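Local structure of WipB (5NNY) at residues A[135-140]-A[145-150]; A[130-135]-A[159-164]. The protein is a translocated Legionella pneumophila effector, here represented by its phosphatase domain, that acts as a Ser/Thr phosphatase targeting the host lysosomal nutrient-sensing machinery. All coordinates share one frame; numbering follows the deposited sequence.

In the fold
Both contacts are built on helix 128-138, which follows strand 121-125 of the mixed sheet in the phosphoesterase fold; E135 lies in a segment of each but touches across contact 1 alone. Contact 2 is wholly buried: it sets the first part of this helix beside helix 159-169 through two phenylalanines, a leucine and a glutamate. Contact 1 lies farther from the centre of the chain and is only partly buried; there the C-terminal end of the helix meets the extended loop that leads to helix 150-153, largely through backbone polar atoms, water and one aromatic ring. A136 with F161, and E132 with A149, connect the two contacts directly.

Contact 1: A[135-140]-A[145-150]; sequences EACELF and NKLVAK
The ring of F140 lies flat against the backbone of N145, with N145 CA 3.5 Å from the ring centroid and 14° off its normal, a CH-pi contact over the face. The N145 amide group continues the cover towards CE2, its plane turned 37° from that of the ring. A chi1 of 179° at F140, which sets CG trans to the backbone N, carries the ring beneath the returning chain. F140 O accepts a hydrogen bond from N145 N at 2.8 Å and a second, weak one from K146 N, so the backbone closes the short loop at the same residue whose ring supports it.

L147 CD2 comes obliquely to F140 CD1, at 3.7 Å, and also packs against C137 SG and A136 O. The chain then runs past A136, whose CB faces L147 CB at 4.3 Å and whose CA makes a CH...O contact of 3.6 Å with V148 O. Two waters link the backbones here. One is 2.7 Å from A136 O and accepts from V148 N at 2.9 Å, while also reaching K146 O. The other donates to V148 O at 2.6 Å and to E135 OE1.

Farther out, E135 is positioned by hydrogen bonds from its OE2 to Y260 and H262. L147 O is taken by Q165 of helix 159-169, and N175 and L179 of helix 175-186 touch the F140 side chain.

The extended chain 145-150 thus turns back alongside the end of helix 128-138, over an apolar patch of A136, C137, L147 and the F140 ring. The two bonds to F140 O fix the turn, whereas A136 O, near the helix terminus, meets the extended chain through water and not through a direct peptide bond.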
loop_
_atom_site.group_PDB
_atom_site.type_symbol
_atom_site.label_atom_id
_atom_site.label_comp_id
_atom_site.label_asym_id
_atom_site.label_seq_id
_atom_site.Cartn_x
_atom_site.Cartn_y
_atom_site.Cartn_z
ATOM N N GLU A 135 -10.769 2.426 -0.479
ATOM C CA GLU A 135 -12.101 2.945 -0.757
ATOM C C GLU A 135 -13.042 1.830 -1.173
ATOM O O GLU A 135 -14.172 1.752 -0.689
ATOM C CB GLU A 135 -12.031 4.017 -1.847
ATOM C CG GLU A 135 -13.344 4.816 -1.988
ATOM C CD GLU A 135 -13.317 5.743 -3.191
ATOM O OE1 GLU A 135 -13.612 5.262 -4.312
ATOM O OE2 GLU A 135 -12.973 6.932 -3.008
ATOM N N ALA A 136 -12.583 0.964 -2.079
ATOM C CA ALA A 136 -13.368 -0.191 -2.497
ATOM C C ALA A 136 -13.813 -1.017 -1.304
ATOM O O ALA A 136 -14.978 -1.423 -1.219
ATOM C CB ALA A 136 -12.551 -1.051 -3.458
ATOM N N CYS A 137 -12.904 -1.280 -0.370
ATOM C CA CYS A 137 -13.254 -2.115 0.772
ATOM C C CYS A 137 -14.166 -1.382 1.740
ATOM O O CYS A 137 -15.121 -1.972 2.261
ATOM C CB CYS A 137 -11.988 -2.588 1.490
ATOM S SG CYS A 137 -11.044 -3.793 0.539
ATOM N N GLU A 138 -13.892 -0.096 1.991
ATOM C CA GLU A 138 -14.716 0.668 2.926
ATOM C C GLU A 138 -16.141 0.878 2.414
ATOM O O GLU A 138 -17.078 0.984 3.216
ATOM C CB GLU A 138 -14.079 2.033 3.203
ATOM C CG GLU A 138 -12.817 2.004 4.039
ATOM C CD GLU A 138 -12.392 3.400 4.440
ATOM O OE1 GLU A 138 -12.825 4.371 3.767
ATOM O OE2 GLU A 138 -11.652 3.523 5.427
ATOM N N LEU A 139 -16.330 0.971 1.097
ATOM C CA LEU A 139 -17.655 1.214 0.536
ATOM C C LEU A 139 -18.309 -0.055 0.005
ATOM O O LEU A 139 -19.255 0.024 -0.788
ATOM C CB LEU A 139 -17.585 2.282 -0.568
ATOM C CG LEU A 139 -17.056 3.644 -0.099
ATOM C CD1 LEU A 139 -17.126 4.676 -1.214
ATOM C CD2 LEU A 139 -17.804 4.128 1.135
ATOM N N PHE A 140 -17.840 -1.218 0.451
ATOM C CA PHE A 140 -18.352 -2.490 -0.051
ATOM C C PHE A 140 -19.875 -2.565 0.070
ATOM O O PHE A 140 -20.584 -2.868 -0.903
ATOM C CB PHE A 140 -17.674 -3.625 0.717
ATOM C CG PHE A 140 -18.132 -4.998 0.315
ATOM C CD1 PHE A 140 -17.698 -5.573 -0.870
ATOM C CD2 PHE A 140 -18.946 -5.745 1.167
ATOM C CE1 PHE A 140 -18.105 -6.871 -1.218
ATOM C CE2 PHE A 140 -19.346 -7.024 0.834
ATOM C CZ PHE A 140 -18.931 -7.590 -0.359
ATOM N N ASN A 145 -22.421 -4.655 -1.953
ATOM C CA ASN A 145 -21.598 -5.847 -1.726
ATOM C C ASN A 145 -20.794 -6.200 -2.974
ATOM O O ASN A 145 -20.846 -7.320 -3.498
ATOM C CB ASN A 145 -22.450 -7.021 -1.247
ATOM C CG ASN A 145 -22.853 -6.884 0.208
ATOM O OD1 ASN A 145 -23.196 -5.799 0.685
ATOM N ND2 ASN A 145 -22.800 -7.996 0.930
ATOM N N LYS A 146 -20.039 -5.207 -3.441
ATOM C CA LYS A 146 -19.096 -5.344 -4.535
ATOM C C LYS A 146 -17.935 -4.405 -4.259
ATOM O O LYS A 146 -18.123 -3.339 -3.670
ATOM C CB LYS A 146 -19.750 -5.000 -5.875
ATOM C CG LYS A 146 -19.100 -5.622 -7.096
ATOM C CD LYS A 146 -19.948 -5.287 -8.339
ATOM C CE LYS A 146 -19.407 -5.907 -9.631
ATOM N NZ LYS A 146 -18.358 -5.061 -10.270
ATOM N N LEU A 147 -16.739 -4.814 -4.669
ATOM C CA LEU A 147 -15.543 -3.976 -4.546
ATOM C C LEU A 147 -15.412 -3.172 -5.829
ATOM O O LEU A 147 -15.097 -3.735 -6.880
ATOM C CB LEU A 147 -14.297 -4.832 -4.311
ATOM C CG LEU A 147 -14.274 -5.697 -3.055
ATOM C CD1 LEU A 147 -13.104 -6.679 -3.101
ATOM C CD2 LEU A 147 -14.180 -4.817 -1.819
ATOM N N VAL A 148 -15.648 -1.859 -5.753
ATOM C CA VAL A 148 -15.589 -1.024 -6.948
ATOM C C VAL A 148 -15.019 0.327 -6.551
ATOM O O VAL A 148 -15.169 0.784 -5.414
ATOM C CB VAL A 148 -16.964 -0.844 -7.651
ATOM C CG1 VAL A 148 -17.381 -2.104 -8.441
ATOM C CG2 VAL A 148 -18.031 -0.455 -6.652
ATOM N N ALA A 149 -14.381 0.974 -7.513
ATOM C CA ALA A 149 -13.866 2.317 -7.295
ATOM C C ALA A 149 -13.757 3.009 -8.639
ATOM O O ALA A 149 -12.661 3.155 -9.181
ATOM C CB ALA A 149 -12.509 2.271 -6.580
ATOM N N LYS A 150 -14.898 3.408 -9.201
ATOM C CA LYS A 150 -14.916 3.828 -10.597
ATOM C C LYS A 150 -14.172 5.142 -10.814
ATOM O O LYS A 150 -13.398 5.271 -11.769
ATOM C CB LYS A 150 -16.357 3.931 -11.088
ATOM C CG LYS A 150 -16.468 4.078 -12.593
ATOM C CD LYS A 150 -17.915 3.972 -13.045
ATOM C CE LYS A 150 -18.796 5.015 -12.359
ATOM N NZ LYS A 150 -18.246 6.401 -12.517
HETATM O O HOH W 1 -15.574 2.995 -4.084
HETATM O O HOH W 2 -16.819 -1.090 -3.173
#

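Contact 2: A[130-135]-A[159-164]; sequences GIEFVE and NSFHAL
F161 reaches from helix 159-169 towards helix 128-138, between E132 and F133. Its CB points at the opposing helix, and chi1 of -180° extends the ring away from its own backbone N. E132 OE2 comes obliquely to CD2 of F161, at 3.6 Å, and lies near CE2; the carboxylate and ring planes stand 76° apart. Across the ring, F161 CE1 approaches F133 CD1 at 4.0 Å, at the edge of the F133 ring and near its plane, and the two side chains cross at about a right angle. At the tip, CZ packs on A136 CB at 3.6 Å, one turn farther along the helix. L164 adds a looser touch of its CD2 on F133 CE1.

The segment axes come within 11.3 Å at 26°, a spacing bridged by these long side chains. F133 also makes an edge-to-face pair with Y186 of helix 175-186. Helix 128-138 begins at an Asn-His pair, probably the counterpart of that in the GNHE motif of Ser/Thr phosphatases. The ring-ring and ring-leucine contacts are apolar; E132 OE1 is held by Q156, which fixes the carboxylate and sets OE2 beside F161, probably adding a weak electrostatic component.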
loop_
_atom_site.group_PDB
_atom_site.type_symbol
_atom_site.label_atom_id
_atom_site.label_comp_id
_atom_site.label_asym_id
_atom_site.label_seq_id
_atom_site.Cartn_x
_atom_site.Cartn_y
_atom_site.Cartn_z
ATOM N N GLY A 130 -2.996 2.428 -3.387
ATOM C CA GLY A 130 -3.529 1.770 -2.229
ATOM C C GLY A 130 -4.841 2.337 -1.713
ATOM O O GLY A 130 -5.705 1.656 -1.274
ATOM N N ILE A 131 -5.012 3.632 -1.890
ATOM C CA ILE A 131 -6.214 4.285 -1.475
ATOM C C ILE A 131 -7.460 3.800 -2.288
ATOM O O ILE A 131 -8.523 3.847 -1.823
ATOM C CB ILE A 131 -6.001 5.806 -1.484
ATOM C CG1 ILE A 131 -6.452 6.426 -0.206
ATOM C CG2 ILE A 131 -6.676 6.442 -2.642
ATOM C CD1 ILE A 131 -5.866 7.782 -0.007
ATOM N N GLU A 132 -7.278 3.369 -3.525
ATOM C CA GLU A 132 -8.366 2.833 -4.272
ATOM C C GLU A 132 -8.820 1.497 -3.633
ATOM O O GLU A 132 -9.979 1.227 -3.555
ATOM C CB GLU A 132 -7.973 2.640 -5.710
ATOM C CG GLU A 132 -8.994 1.898 -6.499
ATOM C CD GLU A 132 -8.754 1.916 -8.012
ATOM O OE1 GLU A 132 -7.859 2.562 -8.493
ATOM O OE2 GLU A 132 -9.487 1.232 -8.698
ATOM N N PHE A 133 -7.870 0.684 -3.196
ATOM C CA PHE A 133 -8.249 -0.548 -2.497
ATOM C C PHE A 133 -8.977 -0.239 -1.185
ATOM O O PHE A 133 -10.000 -0.872 -0.863
ATOM C CB PHE A 133 -7.005 -1.411 -2.251
ATOM C CG PHE A 133 -7.299 -2.738 -1.588
ATOM C CD1 PHE A 133 -7.946 -3.742 -2.288
ATOM C CD2 PHE A 133 -6.963 -2.949 -0.258
ATOM C CE1 PHE A 133 -8.222 -4.971 -1.688
ATOM C CE2 PHE A 133 -7.211 -4.176 0.357
ATOM C CZ PHE A 133 -7.862 -5.186 -0.365
ATOM N N VAL A 134 -8.473 0.747 -0.436
ATOM C CA VAL A 134 -9.121 1.181 0.798
ATOM C C VAL A 134 -10.568 1.572 0.519
ATOM O O VAL A 134 -11.497 1.162 1.222
ATOM C CB VAL A 134 -8.339 2.354 1.419
ATOM C CG1 VAL A 134 -9.186 3.017 2.499
ATOM C CG2 VAL A 134 -6.997 1.873 1.957
ATOM N N GLU A 135 -10.769 2.426 -0.479
ATOM C CA GLU A 135 -12.101 2.945 -0.757
ATOM C C GLU A 135 -13.042 1.830 -1.173
ATOM O O GLU A 135 -14.172 1.752 -0.689
ATOM C CB GLU A 135 -12.031 4.017 -1.847
ATOM C CG GLU A 135 -13.344 4.816 -1.988
ATOM C CD GLU A 135 -13.317 5.743 -3.191
ATOM O OE1 GLU A 135 -13.612 5.262 -4.312
ATOM O OE2 GLU A 135 -12.973 6.932 -3.008
ATOM N N ASN A 159 -4.368 -2.763 -13.115
ATOM C CA ASN A 159 -4.556 -4.106 -13.665
ATOM C C ASN A 159 -4.733 -5.132 -12.562
ATOM O O ASN A 159 -5.612 -6.001 -12.636
ATOM C CB ASN A 159 -3.354 -4.506 -14.536
ATOM C CG ASN A 159 -3.501 -5.907 -15.121
ATOM O OD1 ASN A 159 -4.368 -6.137 -15.947
ATOM N ND2 ASN A 159 -2.654 -6.845 -14.698
ATOM N N SER A 160 -3.899 -5.054 -11.532
ATOM C CA SER A 160 -3.909 -6.098 -10.512
ATOM C C SER A 160 -5.202 -6.087 -9.716
ATOM O O SER A 160 -5.603 -7.131 -9.181
ATOM C CB SER A 160 -2.711 -5.922 -9.579
ATOM O OG SER A 160 -2.798 -4.657 -8.951
ATOM N N PHE A 161 -5.873 -4.930 -9.634
ATOM C CA PHE A 161 -7.141 -4.861 -8.924
ATOM C C PHE A 161 -8.285 -5.274 -9.834
ATOM O O PHE A 161 -9.193 -5.990 -9.405
ATOM C CB PHE A 161 -7.340 -3.450 -8.359
ATOM C CG PHE A 161 -8.629 -3.251 -7.591
ATOM C CD1 PHE A 161 -8.870 -3.921 -6.403
ATOM C CD2 PHE A 161 -9.589 -2.342 -8.055
ATOM C CE1 PHE A 161 -10.058 -3.720 -5.707
ATOM C CE2 PHE A 161 -10.753 -2.119 -7.359
ATOM C CZ PHE A 161 -10.995 -2.807 -6.187
ATOM N N HIS A 162 -8.252 -4.824 -11.094
ATOM C CA HIS A 162 -9.181 -5.314 -12.107
ATOM C C HIS A 162 -9.168 -6.839 -12.167
ATOM O O HIS A 162 -10.231 -7.477 -12.190
ATOM C CB HIS A 162 -8.823 -4.729 -13.477
ATOM C CG HIS A 162 -9.798 -5.083 -14.559
ATOM N ND1 HIS A 162 -11.159 -4.916 -14.421
ATOM C CD2 HIS A 162 -9.606 -5.586 -15.802
ATOM C CE1 HIS A 162 -11.767 -5.312 -15.525
ATOM N NE2 HIS A 162 -10.848 -5.726 -16.378
ATOM N N ALA A 163 -7.973 -7.443 -12.181
ATOM C CA ALA A 163 -7.891 -8.905 -12.177
ATOM C C ALA A 163 -8.544 -9.485 -10.930
ATOM O O ALA A 163 -9.218 -10.521 -10.991
ATOM C CB ALA A 163 -6.434 -9.354 -12.279
ATOM N N LEU A 164 -8.387 -8.808 -9.789
ATOM C CA LEU A 164 -9.037 -9.280 -8.567
ATOM C C LEU A 164 -10.554 -9.233 -8.701
ATOM O O LEU A 164 -11.245 -10.203 -8.382
ATOM C CB LEU A 164 -8.586 -8.442 -7.373
ATOM C CG LEU A 164 -9.096 -8.957 -6.022
ATOM C CD1 LEU A 164 -8.537 -10.329 -5.710
ATOM C CD2 LEU A 164 -8.763 -7.978 -4.919
#